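Local coordinates for protein Phthiocerol/phenolphthiocerol synthesis polyketide synthase type I PpsC (Mycobacterium tuberculosis, PDB 5NJI) that helps build phthiocerol and phenolphthiocerol lipids as a type I polyketide synthase, its dehydratase domain probably removing water from beta-hydroxyacyl intermediates, at residues 185-190 against 228-233; 54-59 against 224-229; 71-76 against 125-130. The protein carries 1 engineered substitution. One frame throughout, in Å; residues are numbered along the deposited sequence. Where two conformers were deposited one is given.

From the N terminus, residues 54-59 open the longest loop, which contact 2 closes at 224-229. Well within that span, contact 3 closes a loop of its own, from helix 70-84 to strand 122-130. Contact 1 starts later, at 185-190, and ends at 228-233, overlapping the end of contact 2 at Met228 and Met229, so contacts 1 and 2 converge on helix 226-234. Their other halves also meet: Gly188 N lies 2.7 Å from Asp59 O, a probable hydrogen bond. Contact 3 joins this group through its helix, where Glu75 OE1 accepts Leu224 N. Together the three tie the two central helices to the loops and strands around them.

Contact 1: residues 185-190 against 228-233; sequences QQHGPA and MMDIAL. With 8Z2 (~{S}-[2-[3-[[(2~{R})-4-[[[(2~{R},3~{S},4~{R},5~{R})-5-(6-aminopurin-9-yl)-4-oxidanyl-3-phosphonooxy-oxolan-2-yl]methoxy-oxidanyl-phosphoryl]oxy-oxidanyl-phosphoryl]oxy-3,3-dimethyl-2-oxidanyl-butanoyl]amino]propanoylamino]ethyl] (~{E})-dodec-2-enethioate), chain B.
The imidazole of His187 meets the carboxylate of Asp230 at its edge, with OD2 near the ring plane and 3.0 Å from NE2. The two flat groups are turned 48° apart, and the N-H points well off the oxygen (123°), so this hydrogen bond is weak. Phe60 meets the same imidazole with its ring nearly perpendicular. The stronger partner of OD2 is Gln234 NE2, one helical turn on, so the carboxylate is held mainly from its own helix and more weakly from strand 185-187. Asp230 carries CG anti to its amide nitrogen (chi1 -170°), which brings OD1 to the bound dodecenoyl thioester, 3.5 Å from CA5 of 8Z2. The Gln185 amide approaches the acyl chain from another direction, its OE1 3.3 Å from CA2 and its NE2 3.5 Å from CA4 of 8Z2. Asp230 is the aspartate of the HPxxxD motif of these dehydratases, and here it lines the pocket that holds the acyl chain. Leu233, a turn further along the helix, also borders the acyl chain. The pair thus bridges short strand 185-187, which runs beside strand 60-62, and helix 226-234, whose other sides rest on strands 205-209 and 262-272.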
loop_
_atom_site.group_PDB
_atom_site.type_symbol
_atom_site.label_atom_id
_atom_site.label_comp_id
_atom_site.label_asym_id
_atom_site.label_seq_id
_atom_site.Cartn_x
_atom_site.Cartn_y
_atom_site.Cartn_z
ATOM N N GLN A 185 7.258 -14.246 2.014
ATOM C CA GLN A 185 6.520 -13.051 2.421
ATOM C C GLN A 185 6.059 -13.304 3.850
ATOM O O GLN A 185 5.128 -14.080 4.078
ATOM C CB GLN A 185 5.342 -12.852 1.480
ATOM C CG GLN A 185 4.550 -11.608 1.671
ATOM C CD GLN A 185 4.790 -10.670 0.538
ATOM O OE1 GLN A 185 5.400 -9.626 0.724
ATOM N NE2 GLN A 185 4.354 -11.054 -0.667
ATOM N N GLN A 186 6.702 -12.654 4.812
ATOM C CA GLN A 186 6.553 -12.974 6.228
ATOM C C GLN A 186 5.886 -11.798 6.956
ATOM O O GLN A 186 6.548 -10.928 7.529
ATOM C CB GLN A 186 7.917 -13.311 6.836
ATOM C CG GLN A 186 8.625 -14.496 6.155
ATOM C CD GLN A 186 10.142 -14.432 6.296
ATOM O OE1 GLN A 186 10.846 -14.094 5.349
ATOM N NE2 GLN A 186 10.647 -14.754 7.481
ATOM N N HIS A 187 4.565 -11.789 6.948
ATOM C CA HIS A 187 3.804 -10.768 7.655
ATOM C C HIS A 187 3.770 -11.080 9.146
ATOM O O HIS A 187 3.263 -12.134 9.551
ATOM C CB HIS A 187 2.367 -10.707 7.142
ATOM C CG HIS A 187 2.213 -10.210 5.735
ATOM N ND1 HIS A 187 2.024 -11.052 4.663
ATOM C CD2 HIS A 187 2.156 -8.951 5.238
ATOM C CE1 HIS A 187 1.876 -10.338 3.563
ATOM N NE2 HIS A 187 1.939 -9.058 3.886
ATOM N N GLY A 188 4.254 -10.155 9.967
ATOM C CA GLY A 188 4.124 -10.284 11.397
ATOM C C GLY A 188 2.746 -9.870 11.882
ATOM O O GLY A 188 1.853 -9.531 11.105
ATOM N N PRO A 189 2.563 -9.880 13.207
ATOM C CA PRO A 189 1.202 -9.708 13.753
ATOM C C PRO A 189 0.504 -8.426 13.328
ATOM O O PRO A 189 -0.718 -8.418 13.129
ATOM C CB PRO A 189 1.443 -9.747 15.266
ATOM C CG PRO A 189 2.658 -10.602 15.423
ATOM C CD PRO A 189 3.528 -10.298 14.244
ATOM N N ALA A 190 1.244 -7.327 13.183
ATOM C CA ALA A 190 0.607 -6.077 12.832
ATOM C C ALA A 190 -0.075 -6.144 11.471
ATOM O O ALA A 190 -1.022 -5.396 11.240
ATOM C CB ALA A 190 1.624 -4.947 12.863
ATOM N N MET A 228 -3.217 -1.228 6.729
ATOM C CA MET A 228 -4.561 -1.491 6.184
ATOM C C MET A 228 -4.802 -1.788 4.514
ATOM O O MET A 228 -5.300 -2.690 4.051
ATOM C CB MET A 228 -5.689 -0.489 6.616
ATOM C CG MET A 228 -7.084 -0.990 6.429
ATOM S SD MET A 228 -7.402 -2.136 7.812
ATOM C CE MET A 228 -9.143 -2.279 7.903
ATOM N N MET A 229 -4.050 -0.922 3.832
ATOM C CA MET A 229 -3.906 -1.071 2.404
ATOM C C MET A 229 -3.207 -2.442 2.128
ATOM O O MET A 229 -3.619 -3.150 1.310
ATOM C CB MET A 229 -3.121 0.039 1.683
ATOM C CG MET A 229 -2.959 -0.207 0.207
ATOM S SD MET A 229 -2.310 1.291 -0.502
ATOM C CE MET A 229 -2.002 0.746 -2.143
ATOM N N ASP A 230 -2.112 -2.755 2.828
ATOM C CA ASP A 230 -1.470 -4.032 2.585
ATOM C C ASP A 230 -2.417 -5.190 2.877
ATOM O O ASP A 230 -2.447 -6.166 2.121
ATOM C CB ASP A 230 -0.195 -4.172 3.421
ATOM C CG ASP A 230 0.625 -5.382 2.998
ATOM O OD1 ASP A 230 1.311 -5.288 1.952
ATOM O OD2 ASP A 230 0.556 -6.438 3.674
ATOM N N ILE A 231 -3.177 -5.108 3.979
ATOM C CA ILE A 231 -4.136 -6.158 4.324
ATOM C C ILE A 231 -5.144 -6.331 3.204
ATOM O O ILE A 231 -5.456 -7.454 2.789
ATOM C CB ILE A 231 -4.822 -5.833 5.669
ATOM C CG1 ILE A 231 -3.851 -6.003 6.833
ATOM C CG2 ILE A 231 -6.059 -6.729 5.894
ATOM C CD1 ILE A 231 -4.288 -5.245 8.103
ATOM N N ALA A 232 -5.638 -5.224 2.661
ATOM C CA ALA A 232 -6.538 -5.323 1.512
ATOM C C ALA A 232 -5.879 -6.050 0.342
ATOM O O ALA A 232 -6.504 -6.900 -0.295
ATOM C CB ALA A 232 -7.001 -3.935 1.081
ATOM N N LEU A 233 -4.612 -5.744 0.047
ATOM C CA LEU A 233 -3.898 -6.405 -1.051
ATOM C C LEU A 233 -3.682 -7.892 -0.805
ATOM O O LEU A 233 -3.627 -8.671 -1.761
ATOM C CB LEU A 233 -2.535 -5.742 -1.267
ATOM C CG LEU A 233 -2.533 -4.265 -1.654
ATOM C CD1 LEU A 233 -1.096 -3.772 -1.723
ATOM C CD2 LEU A 233 -3.253 -4.057 -2.987
HETATM C C2 8Z2 B . 11.220 4.294 -14.898
HETATM C C4 8Z2 B . 12.515 2.348 -14.747
HETATM C C5 8Z2 B . 13.601 3.065 -14.916
HETATM C C6 8Z2 B . 13.534 4.361 -15.096
HETATM C C8 8Z2 B . 14.236 1.058 -14.719
HETATM C C10 8Z2 B . 0.021 -12.801 -4.022
HETATM C C11 8Z2 B . -0.585 -13.359 -5.246
HETATM C C12 8Z2 B . 0.230 -14.481 -5.763
HETATM N N9 8Z2 B . 12.916 1.107 -14.563
HETATM N N7 8Z2 B . 14.642 2.274 -14.871
HETATM N N3 8Z2 B . 11.306 2.938 -14.734
HETATM N N1 8Z2 B . 12.367 5.006 -15.099
HETATM N N6 8Z2 B . 14.697 4.941 -15.256
HETATM C "C1'" 8Z2 B . 11.538 0.310 -14.373
HETATM C "C2'" 8Z2 B . 11.166 0.148 -15.798
HETATM O "O2'" 8Z2 B . 9.806 0.544 -15.683
HETATM C "C3'" 8Z2 B . 11.521 -1.405 -16.070
HETATM O "O3'" 8Z2 B . 11.686 -1.596 -17.506
HETATM C "C4'" 8Z2 B . 10.416 -1.945 -14.940
HETATM O "O4'" 8Z2 B . 10.883 -1.053 -13.824
HETATM C "C5'" 8Z2 B . 10.308 -3.344 -14.354
HETATM O "O5'" 8Z2 B . 11.405 -3.796 -13.653
HETATM P P1 8Z2 B . 12.792 -3.919 -14.148
HETATM O O11 8Z2 B . 13.253 -2.584 -13.786
HETATM O O12 8Z2 B . 13.002 -3.967 -15.617
HETATM O O6 8Z2 B . 13.693 -5.145 -13.374
HETATM P P2 8Z2 B . 14.815 -4.759 -12.280
HETATM O O21 8Z2 B . 15.231 -3.228 -12.318
HETATM O O22 8Z2 B . 16.054 -5.391 -12.074
HETATM O O7 8Z2 B . 13.838 -5.124 -11.022
HETATM C CPA 8Z2 B . 12.583 -5.826 -11.022
HETATM C CPB 8Z2 B . 12.173 -5.840 -9.525
HETATM C CP8 8Z2 B . 12.147 -4.372 -9.060
HETATM C CP7 8Z2 B . 10.832 -6.464 -9.307
HETATM C CP9 8Z2 B . 13.225 -6.620 -8.745
HETATM O OP3 8Z2 B . 11.216 -3.746 -9.851
HETATM C CP6 8Z2 B . 11.787 -4.170 -7.565
HETATM O OP2 8Z2 B . 12.492 -4.639 -6.747
HETATM N NP2 8Z2 B . 10.814 -3.320 -7.272
HETATM C CP5 8Z2 B . 10.377 -2.945 -5.946
HETATM C CP4 8Z2 B . 9.230 -3.838 -5.514
HETATM C CP3 8Z2 B . 8.803 -3.413 -4.090
HETATM O OP1 8Z2 B . 9.570 -2.857 -3.380
HETATM N NP1 8Z2 B . 7.587 -3.706 -3.699
HETATM C CP2 8Z2 B . 7.075 -3.320 -2.419
HETATM C CP1 8Z2 B . 7.592 -4.189 -1.328
HETATM S S 8Z2 B . 6.954 -5.886 -1.481
HETATM P P3 8Z2 B . 12.995 -0.657 -18.215
HETATM O O31 8Z2 B . 14.210 -0.859 -17.058
HETATM O O32 8Z2 B . 12.881 0.744 -18.220
HETATM O O33 8Z2 B . 13.567 -1.037 -19.510
HETATM C CA1 8Z2 B . 5.496 -5.716 -1.037
HETATM C CA2 8Z2 B . 4.693 -6.962 -1.000
HETATM O OA1 8Z2 B . 4.927 -4.722 -0.711
HETATM C CA3 8Z2 B . 3.267 -6.846 -0.629
HETATM C CA4 8Z2 B . 2.466 -8.082 -0.640
HETATM C CA5 8Z2 B . 0.986 -7.834 -0.499
HETATM C CA6 8Z2 B . 0.224 -9.148 -0.582
HETATM C CA7 8Z2 B . 0.111 -9.643 -2.043
HETATM C CA8 8Z2 B . -0.209 -11.121 -2.139
HETATM C CA9 8Z2 B . -0.681 -11.587 -3.543
#

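Contact 2: residues 54-59 against 224-229; sequences LLWLAD and LHPVMM
ND1 of His225 accepts the Val227 amide at 3.2 Å (144°), nearly in the ring plane, while CE1 of the same imidazole lies 4.0 Å from Trp56 NE1. This is a side-chain N-cap: His225 sits just before helix 226-234 and opens the HPxxxD motif of the dehydratase fold, a pair of hot-dog units. Its NE2 bonds to the carbonyl of Ala215, so both ring nitrogens are engaged and the rotation of the ring is fixed. The imidazole stands obliquely to the indole of Trp56, with the centroids 5.7 Å apart.

The main packing is a CH-pi contact. The CG2 methyl of Val227, a branch lying anti to its own carbonyl carbon, sits over the five-membered ring of Trp56, 3.6 Å from the centroid and 15° off the normal. On the opposite face of the indole lies Leu57 CD1, offset toward the rim, so aliphatic groups clamp the ring from both sides. Trp56 is the third residue of a type II' turn from Leu54 to Leu57, and its chi1 of 36°, short of a staggered value, swings the indole toward the helix start. Ala190 of contact 1 also touches this side chain. At the far end of the six-membered ring, Pro226 crosses the indole at about a right angle, its CB 3.9 Å from Trp56 CH2.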
loop_
_atom_site.group_PDB
_atom_site.type_symbol
_atom_site.label_atom_id
_atom_site.label_comp_id
_atom_site.label_asym_id
_atom_site.label_seq_id
_atom_site.Cartn_x
_atom_site.Cartn_y
_atom_site.Cartn_z
ATOM N N LEU A 54 10.825 1.073 14.217
ATOM C CA LEU A 54 9.912 2.222 14.117
ATOM C C LEU A 54 8.489 1.619 13.992
ATOM O O LEU A 54 8.333 0.850 13.136
ATOM C CB LEU A 54 10.148 3.126 12.858
ATOM C CG LEU A 54 9.151 4.253 12.630
ATOM C CD1 LEU A 54 9.127 5.221 13.792
ATOM C CD2 LEU A 54 9.418 4.972 11.317
ATOM N N LEU A 55 7.557 1.926 14.883
ATOM C CA LEU A 55 6.152 1.543 14.761
ATOM C C LEU A 55 6.066 0.034 14.378
ATOM O O LEU A 55 6.804 -0.680 14.911
ATOM C CB LEU A 55 5.448 2.563 13.817
ATOM C CG LEU A 55 5.338 4.037 14.211
ATOM C CD1 LEU A 55 4.649 4.853 13.145
ATOM C CD2 LEU A 55 4.661 4.175 15.570
ATOM N N TRP A 56 5.296 -0.362 13.341
ATOM C CA TRP A 56 5.073 -1.759 12.876
ATOM C C TRP A 56 6.031 -2.250 11.700
ATOM O O TRP A 56 5.828 -3.226 11.197
ATOM C CB TRP A 56 3.588 -1.881 12.365
ATOM C CG TRP A 56 3.157 -0.564 11.652
ATOM C CD1 TRP A 56 2.421 0.411 12.164
ATOM C CD2 TRP A 56 3.535 -0.126 10.346
ATOM N NE1 TRP A 56 2.266 1.411 11.282
ATOM C CE2 TRP A 56 2.943 1.114 10.146
ATOM C CE3 TRP A 56 4.281 -0.671 9.325
ATOM C CZ2 TRP A 56 3.085 1.800 8.981
ATOM C CZ3 TRP A 56 4.422 0.009 8.191
ATOM C CH2 TRP A 56 3.845 1.230 8.027
ATOM N N LEU A 57 7.095 -1.519 11.409
ATOM C CA LEU A 57 7.909 -1.776 10.196
ATOM C C LEU A 57 8.537 -3.221 10.362
ATOM O O LEU A 57 8.732 -3.905 9.417
ATOM C CB LEU A 57 9.033 -0.704 9.901
ATOM C CG LEU A 57 8.578 0.621 9.222
ATOM C CD1 LEU A 57 7.497 1.363 9.979
ATOM C CD2 LEU A 57 9.757 1.515 8.853
ATOM N N ALA A 58 9.001 -3.550 11.569
ATOM C CA ALA A 58 9.573 -4.899 11.780
ATOM C C ALA A 58 8.657 -6.078 11.373
ATOM O O ALA A 58 9.117 -7.167 11.191
ATOM C CB ALA A 58 10.084 -5.157 13.248
ATOM N N ASP A 59 7.362 -5.828 11.275
ATOM C CA ASP A 59 6.432 -6.894 10.959
ATOM C C ASP A 59 6.233 -7.090 9.460
ATOM O O ASP A 59 5.422 -7.941 9.066
ATOM C CB ASP A 59 5.095 -6.626 11.645
ATOM C CG ASP A 59 5.084 -7.046 13.114
ATOM O OD1 ASP A 59 6.147 -7.437 13.657
ATOM O OD2 ASP A 59 4.003 -7.014 13.729
ATOM N N LEU A 224 -3.594 7.539 4.400
ATOM C CA LEU A 224 -3.928 6.157 3.983
ATOM C C LEU A 224 -3.098 5.207 4.848
ATOM O O LEU A 224 -1.977 5.427 4.962
ATOM C CB LEU A 224 -3.539 5.959 2.454
ATOM C CG LEU A 224 -3.752 4.701 1.599
ATOM C CD1 LEU A 224 -5.217 4.291 1.587
ATOM C CD2 LEU A 224 -3.218 4.807 0.159
ATOM N N HIS A 225 -3.635 4.494 5.666
ATOM C CA HIS A 225 -2.912 3.648 6.617
ATOM C C HIS A 225 -2.230 2.493 5.808
ATOM O O HIS A 225 -2.898 1.698 5.316
ATOM C CB HIS A 225 -3.821 3.063 7.758
ATOM C CG HIS A 225 -3.056 2.538 8.938
ATOM N ND1 HIS A 225 -1.992 1.688 8.811
ATOM C CD2 HIS A 225 -3.162 2.790 10.267
ATOM C CE1 HIS A 225 -1.486 1.435 9.999
ATOM N NE2 HIS A 225 -2.181 2.087 10.898
ATOM N N PRO A 226 -0.908 2.456 5.726
ATOM C CA PRO A 226 -0.244 1.460 4.921
ATOM C C PRO A 226 -0.566 -0.011 5.312
ATOM O O PRO A 226 -0.623 -0.871 4.535
ATOM C CB PRO A 226 1.260 1.754 5.146
ATOM C CG PRO A 226 1.322 3.105 5.607
ATOM C CD PRO A 226 0.039 3.440 6.265
ATOM N N VAL A 227 -0.704 -0.238 6.603
ATOM C CA VAL A 227 -0.880 -1.646 7.030
ATOM C C VAL A 227 -2.247 -2.108 6.564
ATOM O O VAL A 227 -2.480 -3.139 6.101
ATOM C CB VAL A 227 -0.782 -1.863 8.582
ATOM C CG1 VAL A 227 -1.030 -3.274 8.966
ATOM C CG2 VAL A 227 0.530 -1.299 9.084
ATOM N N MET A 228 -3.217 -1.228 6.729
ATOM C CA MET A 228 -4.561 -1.491 6.184
ATOM C C MET A 228 -4.802 -1.788 4.514
ATOM O O MET A 228 -5.300 -2.690 4.051
ATOM C CB MET A 228 -5.689 -0.489 6.616
ATOM C CG MET A 228 -7.084 -0.990 6.429
ATOM S SD MET A 228 -7.402 -2.136 7.812
ATOM C CE MET A 228 -9.143 -2.279 7.903
ATOM N N MET A 229 -4.050 -0.922 3.832
ATOM C CA MET A 229 -3.906 -1.071 2.404
ATOM C C MET A 229 -3.207 -2.442 2.128
ATOM O O MET A 229 -3.619 -3.150 1.310
ATOM C CB MET A 229 -3.121 0.039 1.683
ATOM C CG MET A 229 -2.959 -0.207 0.207
ATOM S SD MET A 229 -2.310 1.291 -0.502
ATOM C CE MET A 229 -2.002 0.746 -2.143
#

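Contact 3: residues 71-76 against 125-130; sequences AAYAEI and VEIRTR
Ile127 drives its CD1 methyl between two side chains of helix 70-84, Ile76 and Tyr73. CD1 comes within 3.6 Å of Ile76 CG2 and 3.8 Å of Tyr73 CD1. With CG1 anti to its carbonyl carbon (chi1 -63°), Ile127 sends that longer branch out toward the helix and leaves CG2 for the aromatic ring. CG2 lies in the plane of the Tyr73 ring and touches its rim, 3.9 Å from CD1 and 4.0 Å from CE1 of Tyr73. The tyrosine therefore offers its edge, not a face, to the strand. Tyr73 and Ile76 stand three residues apart and so project from the same side of the helix; each crosses Ile127 obliquely. No polar bond spans the two segments, and all three touching residues are buried, so a single isoleucine carries the strand's part in this apolar contact.

Tyr73 also ties the contact to the acyl-CoA site: between nearest atoms its side chain is about 5 Å from the bound 8Z2, beside the pantetheine arm of that ligand.

In the hot-dog fold a helix is wrapped by a curved antiparallel sheet, and this contact is one piece of that wrapping. Strand 122-130 runs between strands 110-118 and 136-146. Leu112 of the former touches both isoleucines, whereas Tyr73 reaches Ala140 of the latter and Leu98 and Leu100 of strand 93-100.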
loop_
_atom_site.group_PDB
_atom_site.type_symbol
_atom_site.label_atom_id
_atom_site.label_comp_id
_atom_site.label_asym_id
_atom_site.label_seq_id
_atom_site.Cartn_x
_atom_site.Cartn_y
_atom_site.Cartn_z
ATOM N N ALA A 71 2.626 -0.298 0.085
ATOM C CA ALA A 71 1.612 0.630 0.554
ATOM C C ALA A 71 2.199 1.827 1.283
ATOM O O ALA A 71 1.577 2.899 1.315
ATOM C CB ALA A 71 0.645 -0.139 1.463
ATOM N N ALA A 72 3.384 1.689 1.879
ATOM C CA ALA A 72 3.957 2.827 2.571
ATOM C C ALA A 72 4.346 3.917 1.594
ATOM O O ALA A 72 4.224 5.101 1.915
ATOM C CB ALA A 72 5.165 2.401 3.406
ATOM N N TYR A 73 4.809 3.545 0.398
ATOM C CA TYR A 73 5.136 4.559 -0.596
ATOM C C TYR A 73 3.883 5.311 -1.033
ATOM O O TYR A 73 3.925 6.519 -1.288
ATOM C CB TYR A 73 5.800 3.914 -1.806
ATOM C CG TYR A 73 7.100 3.193 -1.536
ATOM C CD1 TYR A 73 8.293 3.882 -1.434
ATOM C CD2 TYR A 73 7.127 1.823 -1.402
ATOM C CE1 TYR A 73 9.460 3.214 -1.235
ATOM C CE2 TYR A 73 8.285 1.148 -1.189
ATOM C CZ TYR A 73 9.451 1.839 -1.114
ATOM O OH TYR A 73 10.614 1.142 -0.916
ATOM N N ALA A 74 2.755 4.609 -1.130
ATOM C CA ALA A 74 1.508 5.285 -1.468
ATOM C C ALA A 74 1.148 6.325 -0.423
ATOM O O ALA A 74 0.790 7.457 -0.759
ATOM C CB ALA A 74 0.382 4.260 -1.611
ATOM N N GLU A 75 1.261 5.970 0.865
ATOM C CA GLU A 75 0.993 6.943 1.917
ATOM C C GLU A 75 1.978 8.114 1.864
ATOM O O GLU A 75 1.598 9.275 2.057
ATOM C CB GLU A 75 1.028 6.240 3.269
ATOM C CG GLU A 75 1.096 7.189 4.462
ATOM C CD GLU A 75 -0.042 8.209 4.481
ATOM O OE1 GLU A 75 -1.050 8.038 3.764
ATOM O OE2 GLU A 75 0.070 9.201 5.222
ATOM N N ILE A 76 3.256 7.834 1.628
ATOM C CA ILE A 76 4.225 8.919 1.583
ATOM C C ILE A 76 3.889 9.899 0.471
ATOM O O ILE A 76 3.975 11.115 0.661
ATOM C CB ILE A 76 5.645 8.351 1.430
ATOM C CG1 ILE A 76 6.044 7.641 2.722
ATOM C CG2 ILE A 76 6.639 9.435 1.089
ATOM C CD1 ILE A 76 7.197 6.660 2.554
ATOM N N VAL A 125 6.091 12.803 -7.332
ATOM C CA VAL A 125 6.779 12.486 -6.089
ATOM C C VAL A 125 7.851 11.456 -6.397
ATOM O O VAL A 125 7.627 10.529 -7.179
ATOM C CB VAL A 125 5.781 11.965 -5.036
ATOM C CG1 VAL A 125 6.496 11.495 -3.774
ATOM C CG2 VAL A 125 4.764 13.027 -4.692
ATOM N N GLU A 126 9.026 11.619 -5.793
ATOM C CA GLU A 126 10.102 10.641 -5.923
ATOM C C GLU A 126 10.611 10.328 -4.528
ATOM O O GLU A 126 10.744 11.229 -3.693
ATOM C CB GLU A 126 11.225 11.143 -6.850
ATOM C CG GLU A 126 12.275 10.100 -7.204
ATOM C CD GLU A 126 12.983 10.404 -8.517
ATOM O OE1 GLU A 126 12.530 11.312 -9.254
ATOM O OE2 GLU A 126 13.995 9.728 -8.810
ATOM N N ILE A 127 10.846 9.042 -4.257
ATOM C CA ILE A 127 11.222 8.567 -2.932
ATOM C C ILE A 127 12.550 7.840 -3.049
ATOM O O ILE A 127 12.664 6.863 -3.797
ATOM C CB ILE A 127 10.143 7.651 -2.336
ATOM C CG1 ILE A 127 8.861 8.452 -2.150
ATOM C CG2 ILE A 127 10.613 7.049 -1.007
ATOM C CD1 ILE A 127 7.659 7.593 -1.871
ATOM N N ARG A 128 13.526 8.355 -2.367
ATOM C CA ARG A 128 14.874 7.866 -2.403
ATOM C C ARG A 128 15.431 7.520 -0.982
ATOM O O ARG A 128 14.835 7.927 -0.077
ATOM C CB ARG A 128 15.814 8.984 -2.962
ATOM C CG ARG A 128 15.476 9.514 -4.330
ATOM C CD ARG A 128 16.256 10.811 -4.709
ATOM N NE ARG A 128 16.165 11.207 -6.072
ATOM C CZ ARG A 128 15.249 12.095 -6.584
ATOM N NH1 ARG A 128 14.341 12.697 -5.736
ATOM N NH2 ARG A 128 15.252 12.385 -7.968
ATOM N N THR A 129 16.556 6.800 -0.901
ATOM C CA THR A 129 17.317 6.634 0.362
ATOM C C THR A 129 18.736 7.316 0.110
ATOM O O THR A 129 19.209 7.248 -1.014
ATOM C CB THR A 129 17.499 5.184 0.825
ATOM O OG1 THR A 129 18.072 4.440 -0.216
ATOM C CG2 THR A 129 16.146 4.534 1.367
ATOM N N ARG A 130 19.350 7.934 1.172
ATOM C CA ARG A 130 20.658 8.595 1.127
ATOM C C ARG A 130 21.607 7.352 0.933
ATOM O O ARG A 130 21.501 6.454 1.759
ATOM C CB ARG A 130 21.058 9.477 2.393
ATOM C CG ARG A 130 22.110 10.562 2.304
ATOM C CD ARG A 130 22.651 10.878 0.929
ATOM N NE ARG A 130 23.500 12.071 0.853
ATOM C CZ ARG A 130 23.136 13.318 1.318
ATOM N NH1 ARG A 130 21.871 13.484 1.911
ATOM N NH2 ARG A 130 24.020 14.424 1.181
#